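Local coordinates for exocyst complex component EXO70 (Saccharomyces cerevisiae, PDB 2PFV), which is part of the exocyst complex, which tethers secretory vesicles to sites of exocytosis, and plays a role in the assembly of that complex, at residues D53-Q58 against G69-L74; Q214-L219 against R260-Q265; L366-I371 against L434-E439; K407-I412 against M455-R460; P527-F532 against Y549-L554. One frame throughout, in Å; residues are numbered along the deposited sequence.

Interaction 1 of 5, residues D53-Q58 against G69-L74; sequences DIQSGQ and GILTHL
Ile-54, near the C-terminal end of helix 37-55, points its side chain at Ile-70, Leu-71 and Leu-74 on helix 65-93, the next helix of the chain. The two helices and the short loop between them make a helix-turn-helix unit at the N-terminal end of this all-helical rod, and the contact is made by apolar atoms, with no hydrogen bond across it. One methyl does most of the work. Ile-54 CD1 lies 3.9 Å from Ile-70 CG2 and 3.9 Å from Leu-71 CD2, and it meets Leu-74 CD2 tip to tip, again at 3.9 Å. The three partners span little more than one helical turn, so the methyl rests among them without favouring any one. It gets there because CG1 stands between the backbone N and the carbonyl carbon (chi1 67°), with CD1 extended beyond it. Leu-17 of helix 14-29 touches both Ile-54 and Ile-70, while Ala-21 meets Leu-74, so a third helix adds to the same apolar cluster. The second kind of contact is made by the aliphatic part of a polar side chain. Gln-55, which is partly exposed, lays its methylene chain obliquely over Leu-71, which slides past Ile-54 in the opposite sense. Here Gln-55 CG approaches Leu-71 CD2 to 3.6 Å, while the amide NE2 of Gln-55 stays 4.2 Å from that same methyl.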
# COMPACT_ATOMS: atom_id res chain seq x y z
N ASP A 53 -38.71 -34.90 42.74
CA ASP A 53 -39.14 -35.25 44.09
C ASP A 53 -39.82 -36.61 44.22
O ASP A 53 -39.89 -37.17 45.31
CB ASP A 53 -40.11 -34.19 44.65
CG ASP A 53 -39.47 -32.83 44.82
OD1 ASP A 53 -38.23 -32.75 44.98
OD2 ASP A 53 -40.22 -31.83 44.82
N ILE A 54 -40.32 -37.15 43.11
CA ILE A 54 -41.01 -38.44 43.17
C ILE A 54 -40.25 -39.63 42.59
O ILE A 54 -40.68 -40.77 42.74
CB ILE A 54 -42.39 -38.37 42.49
CG1 ILE A 54 -42.23 -38.17 40.99
CG2 ILE A 54 -43.21 -37.25 43.11
CD1 ILE A 54 -43.55 -38.11 40.24
N GLN A 55 -39.13 -39.36 41.92
CA GLN A 55 -38.29 -40.41 41.34
C GLN A 55 -37.21 -40.85 42.32
O GLN A 55 -37.03 -42.05 42.56
CB GLN A 55 -37.58 -39.91 40.07
CG GLN A 55 -38.45 -39.63 38.88
CD GLN A 55 -37.62 -39.16 37.70
OE1 GLN A 55 -36.79 -38.25 37.82
NE2 GLN A 55 -37.84 -39.76 36.54
N SER A 56 -36.48 -39.87 42.84
CA SER A 56 -35.38 -40.08 43.78
C SER A 56 -35.46 -41.35 44.63
O SER A 56 -36.54 -41.80 45.01
CB SER A 56 -35.26 -38.88 44.72
OG SER A 56 -36.28 -38.93 45.70
N GLY A 57 -34.29 -41.91 44.94
CA GLY A 57 -34.23 -43.11 45.76
C GLY A 57 -34.89 -42.86 47.10
O GLY A 57 -35.56 -43.74 47.65
N GLN A 58 -34.68 -41.66 47.63
CA GLN A 58 -35.27 -41.27 48.91
C GLN A 58 -36.76 -41.57 48.84
O GLN A 58 -37.31 -42.26 49.70
CB GLN A 58 -35.05 -39.78 49.16
N GLY A 69 -47.58 -43.68 34.96
CA GLY A 69 -48.33 -42.72 34.18
C GLY A 69 -47.91 -41.30 34.48
O GLY A 69 -47.65 -40.53 33.57
N ILE A 70 -47.82 -40.93 35.76
CA ILE A 70 -47.43 -39.56 36.10
C ILE A 70 -45.99 -39.28 35.70
O ILE A 70 -45.65 -38.16 35.29
CB ILE A 70 -47.65 -39.24 37.59
CG1 ILE A 70 -47.72 -37.72 37.77
CG2 ILE A 70 -46.54 -39.87 38.44
CD1 ILE A 70 -47.94 -37.25 39.18
N LEU A 71 -45.12 -40.28 35.81
CA LEU A 71 -43.72 -40.08 35.42
C LEU A 71 -43.62 -39.67 33.95
O LEU A 71 -42.95 -38.69 33.60
CB LEU A 71 -42.91 -41.36 35.65
CG LEU A 71 -42.56 -41.72 37.09
CD1 LEU A 71 -41.72 -43.01 37.13
CD2 LEU A 71 -41.78 -40.56 37.72
N THR A 72 -44.29 -40.43 33.08
CA THR A 72 -44.26 -40.16 31.65
C THR A 72 -44.96 -38.85 31.32
O THR A 72 -44.52 -38.08 30.45
CB THR A 72 -44.96 -41.31 30.88
OG1 THR A 72 -44.39 -42.56 31.28
CG2 THR A 72 -44.79 -41.13 29.38
N HIS A 73 -46.06 -38.59 32.01
CA HIS A 73 -46.80 -37.37 31.78
C HIS A 73 -45.90 -36.18 32.09
O HIS A 73 -45.75 -35.28 31.27
CB HIS A 73 -48.06 -37.34 32.64
CG HIS A 73 -48.92 -36.14 32.37
ND1 HIS A 73 -49.82 -35.65 33.28
CD2 HIS A 73 -49.00 -35.34 31.29
CE1 HIS A 73 -50.42 -34.59 32.78
NE2 HIS A 73 -49.94 -34.38 31.57
N LEU A 74 -45.30 -36.16 33.28
CA LEU A 74 -44.42 -35.04 33.63
C LEU A 74 -43.28 -34.92 32.63
O LEU A 74 -43.00 -33.83 32.11
CB LEU A 74 -43.86 -35.23 35.05
CG LEU A 74 -44.59 -34.57 36.24
CD1 LEU A 74 -46.07 -34.38 35.96
CD2 LEU A 74 -44.39 -35.44 37.48

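Interaction 2 of 5, residues Q214-L219 against R260-Q265; sequences QILSPL and RGKELQ
Ser-217 sets OG anti to its carbonyl carbon, beside the backbone N (chi1 -67°), and Gln-265 places CG in the same sense (chi1 -49°), with its chain extended beyond that atom. These two torsions lay the glutamine side chain over the serine. Ser-217 OG lies 3.2 Å from Gln-265 CG and 3.9 Å from Leu-264 CG, and Gln-265 OE1 reaches to 3.5 Å from Ser-217 CB. The same hydroxyl accepts a weak hydrogen bond from the backbone, Gln-265 N to Ser-217 OG at 3.3 Å with an N-H...O angle of 157°, while its own proton goes to Ser-213 O one turn back in the helix. Ser-217 O is taken up by the side-chain amide of Asn-266. Residues 260-265 form a connection between helices 245-258 and 267-296 that is laid across helix 208-236 in the helical rod, next to the kink where Pro-218 has no N-H to give to the preceding turn. Further back along the connection the contact turns apolar. Leu-216 CB faces Leu-264 CD1 at 4.2 Å. Lys-262 crosses Leu-216 at about a right angle and offers its aliphatic part, with CD 4.0 Å from Leu-216 CD1. A bend at the last torsion of Lys-262 then carries NZ off to Ser-258 O, at the end of helix 245-258.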
# COMPACT_ATOMS: atom_id res chain seq x y z
N GLN A 214 -17.77 -18.54 17.28
CA GLN A 214 -18.54 -19.44 16.42
C GLN A 214 -19.37 -18.70 15.37
O GLN A 214 -19.65 -19.23 14.30
CB GLN A 214 -19.48 -20.31 17.25
CG GLN A 214 -18.84 -21.53 17.88
CD GLN A 214 -19.74 -22.16 18.93
OE1 GLN A 214 -19.78 -21.69 20.07
NE2 GLN A 214 -20.48 -23.20 18.55
N ILE A 215 -19.76 -17.47 15.69
CA ILE A 215 -20.56 -16.66 14.80
C ILE A 215 -19.71 -15.88 13.80
O ILE A 215 -20.12 -15.65 12.67
CB ILE A 215 -21.41 -15.63 15.60
CG1 ILE A 215 -22.38 -16.36 16.54
CG2 ILE A 215 -22.18 -14.71 14.64
CD1 ILE A 215 -23.17 -15.43 17.45
N LEU A 216 -18.51 -15.49 14.22
CA LEU A 216 -17.62 -14.71 13.36
C LEU A 216 -16.68 -15.52 12.47
O LEU A 216 -16.40 -15.11 11.35
CB LEU A 216 -16.79 -13.75 14.22
CG LEU A 216 -17.54 -12.73 15.07
CD1 LEU A 216 -16.53 -11.84 15.79
CD2 LEU A 216 -18.47 -11.89 14.20
N SER A 217 -16.20 -16.65 12.98
CA SER A 217 -15.27 -17.47 12.21
C SER A 217 -15.78 -17.79 10.80
O SER A 217 -15.02 -17.73 9.84
CB SER A 217 -14.95 -18.77 12.96
OG SER A 217 -14.19 -18.48 14.13
N PRO A 218 -17.06 -18.15 10.67
CA PRO A 218 -17.54 -18.45 9.32
C PRO A 218 -17.43 -17.22 8.41
O PRO A 218 -17.06 -17.33 7.24
CB PRO A 218 -18.99 -18.87 9.56
CG PRO A 218 -18.91 -19.53 10.91
CD PRO A 218 -18.05 -18.55 11.68
N LEU A 219 -17.75 -16.05 8.96
CA LEU A 219 -17.68 -14.81 8.19
C LEU A 219 -16.24 -14.57 7.73
O LEU A 219 -15.99 -14.20 6.59
CB LEU A 219 -18.15 -13.64 9.06
CG LEU A 219 -19.44 -13.84 9.87
CD1 LEU A 219 -19.81 -12.54 10.57
CD2 LEU A 219 -20.56 -14.28 8.95
N ARG A 260 -9.36 -7.30 17.41
CA ARG A 260 -8.46 -7.22 18.56
C ARG A 260 -9.14 -7.61 19.86
O ARG A 260 -10.21 -7.09 20.20
CB ARG A 260 -7.87 -5.82 18.69
CG ARG A 260 -7.04 -5.38 17.49
CD ARG A 260 -6.15 -4.19 17.81
NE ARG A 260 -5.47 -3.69 16.61
CZ ARG A 260 -4.71 -4.44 15.81
NH1 ARG A 260 -4.52 -5.73 16.06
NH2 ARG A 260 -4.14 -3.89 14.74
N GLY A 261 -8.52 -8.53 20.59
CA GLY A 261 -9.07 -8.97 21.86
C GLY A 261 -10.09 -10.08 21.72
O GLY A 261 -10.44 -10.72 22.71
N LYS A 262 -10.57 -10.32 20.51
CA LYS A 262 -11.56 -11.36 20.27
C LYS A 262 -10.91 -12.70 19.95
O LYS A 262 -9.94 -12.77 19.19
CB LYS A 262 -12.49 -10.97 19.11
CG LYS A 262 -13.38 -9.76 19.39
CD LYS A 262 -14.29 -9.48 18.20
CE LYS A 262 -15.17 -8.26 18.41
NZ LYS A 262 -14.38 -7.00 18.58
N GLU A 263 -11.43 -13.76 20.54
CA GLU A 263 -10.91 -15.09 20.30
C GLU A 263 -11.49 -15.58 18.98
O GLU A 263 -12.66 -15.32 18.67
CB GLU A 263 -11.33 -16.04 21.42
CG GLU A 263 -11.14 -17.39 21.03
N LEU A 264 -10.68 -16.28 18.19
CA LEU A 264 -11.14 -16.77 16.90
C LEU A 264 -10.64 -18.19 16.66
O LEU A 264 -9.66 -18.62 17.26
CB LEU A 264 -10.64 -15.86 15.78
CG LEU A 264 -11.64 -15.53 14.68
CD1 LEU A 264 -12.81 -14.75 15.28
CD2 LEU A 264 -10.96 -14.71 13.59
N GLN A 265 -11.32 -18.91 15.78
CA GLN A 265 -10.94 -20.28 15.45
C GLN A 265 -9.95 -20.28 14.30
O GLN A 265 -8.88 -20.89 14.38
CB GLN A 265 -12.16 -21.09 15.04
CG GLN A 265 -13.35 -20.99 15.97
CD GLN A 265 -14.47 -21.94 15.57
OE1 GLN A 265 -14.87 -21.98 14.41
NE2 GLN A 265 -14.98 -22.69 16.53

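Interaction 3 of 5, residues L366-I371 against L434-E439; sequences LLSCFI and LMLAGE
Met-435 O faces the side chain of Ser-368, 3.5 Å from CB and 3.7 Å from OG, a polar approach without a hydrogen bond. It marks where the end of the short helix 432-435 and the turn after it pack against helix 363-390 in the helical rod. The side chains that carry the rest are apolar. Met-435 bends at its last torsion (chi3 62°), and this turns CE in between two residues one helical turn apart. That methyl is 3.5 Å from Ile-371 CD1, the two side chains crossing at about a right angle. Ile-371 also meets Leu-436: its CB is 3.9 Å from Leu-436 CD2, and its CG2 branch 4.0 Å from the same methyl. Shortening Ile-371 to an alanine is likely to open a gap beside the Met-435 methyl and leave Leu-436 without the CG2 branch it packs on. Leu-367, which also touches Cys-329 and Leu-330 of helix 326-332, closes the other flank more tightly than usual van der Waals contact, with CD2 just 3.4 Å from Met-435 CE.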
# COMPACT_ATOMS: atom_id res chain seq x y z
N LEU A 366 12.17 6.59 3.96
CA LEU A 366 12.30 5.35 3.20
C LEU A 366 11.63 5.47 1.84
O LEU A 366 12.18 5.06 0.82
CB LEU A 366 11.66 4.19 3.97
CG LEU A 366 12.56 3.51 5.00
CD1 LEU A 366 11.74 2.54 5.84
CD2 LEU A 366 13.68 2.79 4.27
N LEU A 367 10.42 6.03 1.83
CA LEU A 367 9.67 6.21 0.60
C LEU A 367 10.42 7.19 -0.30
O LEU A 367 10.70 6.87 -1.45
CB LEU A 367 8.27 6.74 0.91
CG LEU A 367 7.33 6.96 -0.27
CD1 LEU A 367 7.22 5.68 -1.09
CD2 LEU A 367 5.96 7.39 0.24
N SER A 368 10.74 8.36 0.24
CA SER A 368 11.47 9.39 -0.51
C SER A 368 12.66 8.75 -1.23
O SER A 368 12.87 8.99 -2.42
CB SER A 368 11.99 10.47 0.45
OG SER A 368 12.77 11.43 -0.25
N CYS A 369 13.42 7.95 -0.50
CA CYS A 369 14.58 7.28 -1.07
C CYS A 369 14.14 6.45 -2.28
O CYS A 369 14.74 6.52 -3.34
CB CYS A 369 15.22 6.38 -0.02
SG CYS A 369 16.77 5.60 -0.53
N PHE A 370 13.07 5.68 -2.11
CA PHE A 370 12.57 4.85 -3.19
C PHE A 370 12.34 5.63 -4.49
O PHE A 370 12.76 5.20 -5.55
CB PHE A 370 11.25 4.18 -2.80
CG PHE A 370 10.54 3.51 -3.95
CD1 PHE A 370 11.07 2.37 -4.54
CD2 PHE A 370 9.39 4.06 -4.48
CE1 PHE A 370 10.46 1.78 -5.64
CE2 PHE A 370 8.76 3.48 -5.58
CZ PHE A 370 9.30 2.34 -6.16
N ILE A 371 11.66 6.76 -4.39
CA ILE A 371 11.40 7.55 -5.58
C ILE A 371 12.72 8.01 -6.18
O ILE A 371 12.93 7.90 -7.39
CB ILE A 371 10.51 8.77 -5.25
CG1 ILE A 371 9.22 8.29 -4.58
CG2 ILE A 371 10.17 9.53 -6.52
CD1 ILE A 371 8.27 9.41 -4.20
N LEU A 434 5.79 16.73 -3.00
CA LEU A 434 5.79 16.76 -1.54
C LEU A 434 6.52 15.56 -0.94
O LEU A 434 7.20 15.69 0.07
CB LEU A 434 4.36 16.78 -1.01
CG LEU A 434 3.53 18.01 -1.37
CD1 LEU A 434 2.19 17.94 -0.65
CD2 LEU A 434 4.29 19.28 -0.97
N MET A 435 6.38 14.41 -1.58
CA MET A 435 7.01 13.17 -1.12
C MET A 435 8.54 13.20 -1.22
O MET A 435 9.22 12.36 -0.62
CB MET A 435 6.47 11.99 -1.91
CG MET A 435 4.96 11.78 -1.77
SD MET A 435 4.29 10.64 -2.99
CE MET A 435 5.15 9.14 -2.57
N LEU A 436 9.08 14.16 -1.97
CA LEU A 436 10.53 14.28 -2.13
C LEU A 436 11.12 15.47 -1.38
O LEU A 436 12.34 15.60 -1.25
CB LEU A 436 10.87 14.40 -3.62
CG LEU A 436 10.76 13.13 -4.48
CD1 LEU A 436 10.59 13.52 -5.93
CD2 LEU A 436 12.01 12.27 -4.29
N ALA A 437 10.25 16.36 -0.89
CA ALA A 437 10.70 17.54 -0.16
C ALA A 437 11.89 17.18 0.72
O ALA A 437 11.88 16.18 1.44
CB ALA A 437 9.56 18.09 0.70
N GLY A 438 12.93 18.01 0.65
CA GLY A 438 14.12 17.74 1.44
C GLY A 438 15.19 17.08 0.59
O GLY A 438 15.55 17.59 -0.47
N GLU A 439 15.69 15.94 1.06
CA GLU A 439 16.75 15.23 0.34
C GLU A 439 16.32 14.73 -1.04
O GLU A 439 17.16 14.53 -1.91
CB GLU A 439 17.25 14.04 1.17
CG GLU A 439 18.67 13.65 0.82
CD GLU A 439 18.93 12.17 0.99
OE1 GLU A 439 18.29 11.37 0.28
OE2 GLU A 439 19.78 11.81 1.84

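Interaction 4 of 5, residues K407-I412 against M455-R460; sequences KHKQRI and MVSDWR
Gln-410 brings its amide up to the indole of Trp-459 obliquely, the two planes 69° apart and Gln-410 NE2 4.1 Å from Trp-459 NE1. In the indole plane, at its edge, lie Met-455 O and Val-456 O of the preceding turn, and Leu-499, Ile-521 and Val-525 of two further helices also touch the Trp-459 side chain. The other flat group, the His-408 imidazole, has Lys-407 CB over one face. CG of Gln-410 is anti to the backbone N (chi1 -178°) and the chain runs out straight, so that NE2 hydrogen-bonds to Thr-503 OG1. The contact seats the first turn of helix 409-428 against the middle of helix 439-471 within the helical bundle, with the CA atoms of Gln-410 and Met-455 only 4.1 Å apart. A water joins the two helices: it donates to Asp-458 OD2 at 2.7 Å and to Lys-407 O at 3.2 Å, and accepts from Gln-410 N at 3.2 Å. The nearby helix start would probably favour the negative charge of Asp-458. Lys-409 folds over Ser-457, its CE 3.1 Å from Ser-457 OG, which is hydrogen-bonded to Tyr-454 O; its NZ bonds to Asn-406 O and Ser-403 O. A leucine in place of Lys-409 would probably leave both carbonyls without this donor and Asp-458 without its neighbouring positive charge. Lys-409 NZ is 4.2 Å from Asp-458 OD1, too far for a salt bridge.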
# COMPACT_ATOMS: atom_id res chain seq x y z
N LYS A 407 33.53 9.60 -25.35
CA LYS A 407 33.75 10.69 -26.30
C LYS A 407 32.45 11.41 -26.67
O LYS A 407 32.46 12.31 -27.51
CB LYS A 407 34.38 10.16 -27.58
CG LYS A 407 35.59 9.25 -27.38
CD LYS A 407 36.78 10.00 -26.81
CE LYS A 407 38.01 9.09 -26.72
NZ LYS A 407 39.14 9.72 -25.97
N HIS A 408 31.34 11.02 -26.04
CA HIS A 408 30.05 11.62 -26.36
C HIS A 408 29.35 12.22 -25.14
O HIS A 408 28.12 12.26 -25.09
CB HIS A 408 29.17 10.56 -27.00
CG HIS A 408 29.82 9.87 -28.16
ND1 HIS A 408 29.81 10.39 -29.44
CD2 HIS A 408 30.58 8.75 -28.22
CE1 HIS A 408 30.53 9.62 -30.23
NE2 HIS A 408 31.02 8.62 -29.51
N LYS A 409 30.12 12.71 -24.18
CA LYS A 409 29.52 13.26 -22.97
C LYS A 409 28.55 14.41 -23.23
O LYS A 409 27.50 14.49 -22.60
CB LYS A 409 30.62 13.69 -21.98
CG LYS A 409 31.46 12.49 -21.53
CD LYS A 409 32.30 12.72 -20.29
CE LYS A 409 33.45 13.65 -20.55
NZ LYS A 409 34.15 13.29 -21.80
N GLN A 410 28.87 15.28 -24.17
CA GLN A 410 27.99 16.40 -24.45
C GLN A 410 26.59 15.96 -24.91
O GLN A 410 25.58 16.39 -24.34
CB GLN A 410 28.62 17.32 -25.51
CG GLN A 410 27.76 18.55 -25.83
CD GLN A 410 28.46 19.53 -26.76
OE1 GLN A 410 28.83 19.18 -27.88
NE2 GLN A 410 28.63 20.76 -26.30
N ARG A 411 26.53 15.09 -25.92
CA ARG A 411 25.25 14.61 -26.44
C ARG A 411 24.50 13.79 -25.41
O ARG A 411 23.29 13.93 -25.24
CB ARG A 411 25.44 13.76 -27.71
CG ARG A 411 24.15 13.09 -28.15
CD ARG A 411 24.25 12.32 -29.47
NE ARG A 411 22.94 11.78 -29.80
CZ ARG A 411 22.69 10.94 -30.81
NH1 ARG A 411 23.68 10.53 -31.60
NH2 ARG A 411 21.45 10.52 -31.03
N ILE A 412 25.23 12.92 -24.72
CA ILE A 412 24.61 12.09 -23.71
C ILE A 412 24.07 12.96 -22.57
O ILE A 412 22.95 12.75 -22.11
CB ILE A 412 25.63 11.07 -23.17
CG1 ILE A 412 25.99 10.08 -24.29
CG2 ILE A 412 25.07 10.34 -21.96
CD1 ILE A 412 27.19 9.18 -23.97
N MET A 455 27.70 17.97 -20.19
CA MET A 455 27.63 18.93 -21.29
C MET A 455 28.77 19.93 -21.28
O MET A 455 29.17 20.42 -22.32
CB MET A 455 26.29 19.68 -21.29
CG MET A 455 25.07 18.81 -21.50
SD MET A 455 23.62 19.80 -22.01
CE MET A 455 22.89 20.18 -20.53
N VAL A 456 29.30 20.23 -20.10
CA VAL A 456 30.40 21.20 -20.01
C VAL A 456 31.81 20.59 -20.05
O VAL A 456 32.79 21.31 -20.24
CB VAL A 456 30.23 22.07 -18.72
CG1 VAL A 456 30.22 21.20 -17.49
CG2 VAL A 456 31.35 23.08 -18.61
N SER A 457 31.92 19.26 -19.90
CA SER A 457 33.23 18.58 -19.89
C SER A 457 34.17 18.89 -21.06
O SER A 457 35.36 19.17 -20.84
CB SER A 457 33.04 17.06 -19.81
OG SER A 457 32.57 16.55 -21.04
N ASP A 458 33.66 18.83 -22.28
CA ASP A 458 34.48 19.11 -23.46
C ASP A 458 35.06 20.53 -23.39
O ASP A 458 36.17 20.79 -23.86
CB ASP A 458 33.67 18.95 -24.75
CG ASP A 458 33.21 17.52 -24.98
OD1 ASP A 458 33.72 16.61 -24.30
OD2 ASP A 458 32.34 17.29 -25.86
N TRP A 459 34.31 21.45 -22.79
CA TRP A 459 34.82 22.80 -22.67
C TRP A 459 36.02 22.81 -21.72
O TRP A 459 37.02 23.48 -21.99
CB TRP A 459 33.71 23.75 -22.16
CG TRP A 459 32.63 23.97 -23.17
CD1 TRP A 459 31.45 23.29 -23.28
CD2 TRP A 459 32.65 24.92 -24.25
NE1 TRP A 459 30.74 23.75 -24.36
CE2 TRP A 459 31.45 24.75 -24.97
CE3 TRP A 459 33.56 25.90 -24.67
CZ2 TRP A 459 31.13 25.53 -26.10
CZ3 TRP A 459 33.25 26.67 -25.80
CH2 TRP A 459 32.04 26.48 -26.50
N ARG A 460 35.93 22.08 -20.61
CA ARG A 460 37.05 22.03 -19.66
C ARG A 460 38.30 21.55 -20.38
O ARG A 460 39.39 22.10 -20.18
CB ARG A 460 36.77 21.07 -18.50
CG ARG A 460 35.61 21.42 -17.62
CD ARG A 460 35.66 20.58 -16.36
NE ARG A 460 34.42 20.65 -15.59
CZ ARG A 460 33.36 19.89 -15.82
NH1 ARG A 460 33.38 18.98 -16.79
NH2 ARG A 460 32.27 20.03 -15.07
O HOH W 1 31.06 14.99 -26.46

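Interaction 5 of 5, residues P527-F532 against Y549-L554; sequences PMYERF and YTPDEL
Tyr-529 of helix 511-536 packs its ring against the start of the C-terminal helix 551-562, which opens with a capping box: Glu-553 N donates to Thr-550 OG1 and Thr-550 N to Glu-553 OE1, both at 3.0 Å. The tight side is the phenol. With CG anti to the backbone N (chi1 -170°), the ring extends across the interface and OH donates to Tyr-549 O at 2.6 Å, tilted 30° from the carbonyl plane. Leu-554 CD2 sits over one face in a CH-pi contact, 3.8 Å from the Tyr-529 ring centroid and 28° off the normal, while Thr-550 C and Pro-551 N come at the edge. Phe-492 of helix 482-503 also meets this ring. On the exposed side Glu-530, bent at its second torsion, only touches: OE1 comes to 3.3 Å from Pro-551 CB, close but with no hydrogen bond. At the hydroxyl end, a water donates to Tyr-529 OH at 2.7 Å and accepts from Tyr-549 N at 3.0 Å.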
# COMPACT_ATOMS: atom_id res chain seq x y z
N PRO A 527 37.38 33.98 -18.66
CA PRO A 527 38.49 34.49 -17.84
C PRO A 527 39.84 33.96 -18.34
O PRO A 527 40.84 34.69 -18.36
CB PRO A 527 38.15 34.00 -16.43
CG PRO A 527 36.64 33.85 -16.46
CD PRO A 527 36.41 33.24 -17.83
N MET A 528 39.88 32.70 -18.78
CA MET A 528 41.15 32.16 -19.26
C MET A 528 41.58 32.81 -20.58
O MET A 528 42.75 33.13 -20.77
CB MET A 528 41.09 30.63 -19.44
CG MET A 528 42.35 30.08 -20.13
SD MET A 528 42.62 28.27 -20.08
CE MET A 528 42.92 28.03 -18.30
N TYR A 529 40.64 33.00 -21.50
CA TYR A 529 41.03 33.60 -22.78
C TYR A 529 41.54 35.03 -22.61
O TYR A 529 42.50 35.42 -23.28
CB TYR A 529 39.87 33.58 -23.78
CG TYR A 529 40.33 33.98 -25.16
CD1 TYR A 529 41.15 33.13 -25.91
CD2 TYR A 529 40.00 35.23 -25.70
CE1 TYR A 529 41.64 33.51 -27.13
CE2 TYR A 529 40.50 35.62 -26.94
CZ TYR A 529 41.32 34.75 -27.65
OH TYR A 529 41.84 35.11 -28.86
N GLU A 530 40.92 35.80 -21.72
CA GLU A 530 41.35 37.19 -21.49
C GLU A 530 42.80 37.23 -20.98
O GLU A 530 43.60 38.08 -21.37
CB GLU A 530 40.44 37.88 -20.46
CG GLU A 530 38.99 38.03 -20.90
CD GLU A 530 38.62 39.48 -21.20
OE1 GLU A 530 39.54 40.27 -21.54
OE2 GLU A 530 37.42 39.83 -21.11
N ARG A 531 43.14 36.30 -20.10
CA ARG A 531 44.50 36.28 -19.57
C ARG A 531 45.47 35.75 -20.63
O ARG A 531 46.58 36.26 -20.77
CB ARG A 531 44.52 35.47 -18.27
CG ARG A 531 43.59 36.13 -17.25
CD ARG A 531 43.62 35.52 -15.85
NE ARG A 531 42.83 34.31 -15.76
CZ ARG A 531 41.83 34.13 -14.90
NH1 ARG A 531 41.47 35.10 -14.07
NH2 ARG A 531 41.18 32.97 -14.88
N PHE A 532 45.03 34.78 -21.42
CA PHE A 532 45.86 34.24 -22.48
C PHE A 532 46.13 35.34 -23.52
O PHE A 532 47.26 35.52 -23.99
CB PHE A 532 45.15 33.04 -23.12
CG PHE A 532 45.78 32.56 -24.39
CD1 PHE A 532 47.09 32.07 -24.40
CD2 PHE A 532 45.06 32.55 -25.58
CE1 PHE A 532 47.66 31.58 -25.57
CE2 PHE A 532 45.61 32.06 -26.76
CZ PHE A 532 46.91 31.58 -26.76
N TYR A 549 40.32 36.20 -32.67
CA TYR A 549 39.37 36.83 -31.76
C TYR A 549 39.97 37.65 -30.63
O TYR A 549 40.98 37.26 -30.02
CB TYR A 549 38.48 35.78 -31.10
CG TYR A 549 37.74 34.87 -32.03
CD1 TYR A 549 36.62 35.31 -32.72
CD2 TYR A 549 38.13 33.54 -32.17
CE1 TYR A 549 35.89 34.44 -33.53
CE2 TYR A 549 37.41 32.66 -32.98
CZ TYR A 549 36.29 33.12 -33.65
OH TYR A 549 35.56 32.23 -34.43
N THR A 550 39.34 38.79 -30.36
CA THR A 550 39.74 39.60 -29.23
C THR A 550 38.85 38.99 -28.16
O THR A 550 37.92 38.24 -28.47
CB THR A 550 39.33 41.10 -29.38
OG1 THR A 550 37.91 41.20 -29.50
CG2 THR A 550 40.00 41.74 -30.60
N PRO A 551 39.11 39.28 -26.89
CA PRO A 551 38.21 38.67 -25.90
C PRO A 551 36.75 39.10 -26.11
O PRO A 551 35.83 38.30 -25.91
CB PRO A 551 38.77 39.19 -24.57
CG PRO A 551 40.24 39.26 -24.85
CD PRO A 551 40.31 39.84 -26.25
N ASP A 552 36.53 40.35 -26.49
CA ASP A 552 35.17 40.85 -26.71
C ASP A 552 34.49 40.15 -27.89
O ASP A 552 33.29 39.89 -27.85
CB ASP A 552 35.16 42.37 -26.92
CG ASP A 552 35.49 43.15 -25.65
OD1 ASP A 552 35.22 42.64 -24.53
OD2 ASP A 552 36.00 44.29 -25.76
N GLU A 553 35.24 39.85 -28.94
CA GLU A 553 34.64 39.17 -30.08
C GLU A 553 34.28 37.75 -29.65
O GLU A 553 33.23 37.22 -30.03
CB GLU A 553 35.62 39.15 -31.26
CG GLU A 553 36.07 40.53 -31.69
CD GLU A 553 37.04 40.52 -32.85
OE1 GLU A 553 37.99 39.71 -32.85
OE2 GLU A 553 36.86 41.35 -33.77
N LEU A 554 35.15 37.14 -28.85
CA LEU A 554 34.92 35.78 -28.37
C LEU A 554 33.68 35.76 -27.51
O LEU A 554 32.86 34.84 -27.58
CB LEU A 554 36.11 35.28 -27.54
CG LEU A 554 36.16 33.76 -27.42
CD1 LEU A 554 36.51 33.21 -28.79
CD2 LEU A 554 37.21 33.31 -26.42
O HOH W 2 41.77 33.96 -31.27

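Overall arrangement
The five contacts are strung along an elongated helical rod, from interaction 1 near the N-terminal end to interactions 4 and 5 toward the other, about 128 Å separating the centres of 1 and 5. Interactions 1 and 3 are buried and apolar; interaction 4 is buried too and, like them, lacks a direct hydrogen bond across, but is polar and bridged by a water. Interactions 2 and 5 are only partly buried and rely on hydroxyls: a weak bond to a serine in 2, a short tyrosine bond in 5. Interactions 3 and 4 interleave along the chain. Helix 482-503 touches both interactions 4 and 5, whose helices 439-471 and 511-536 also pack on each other.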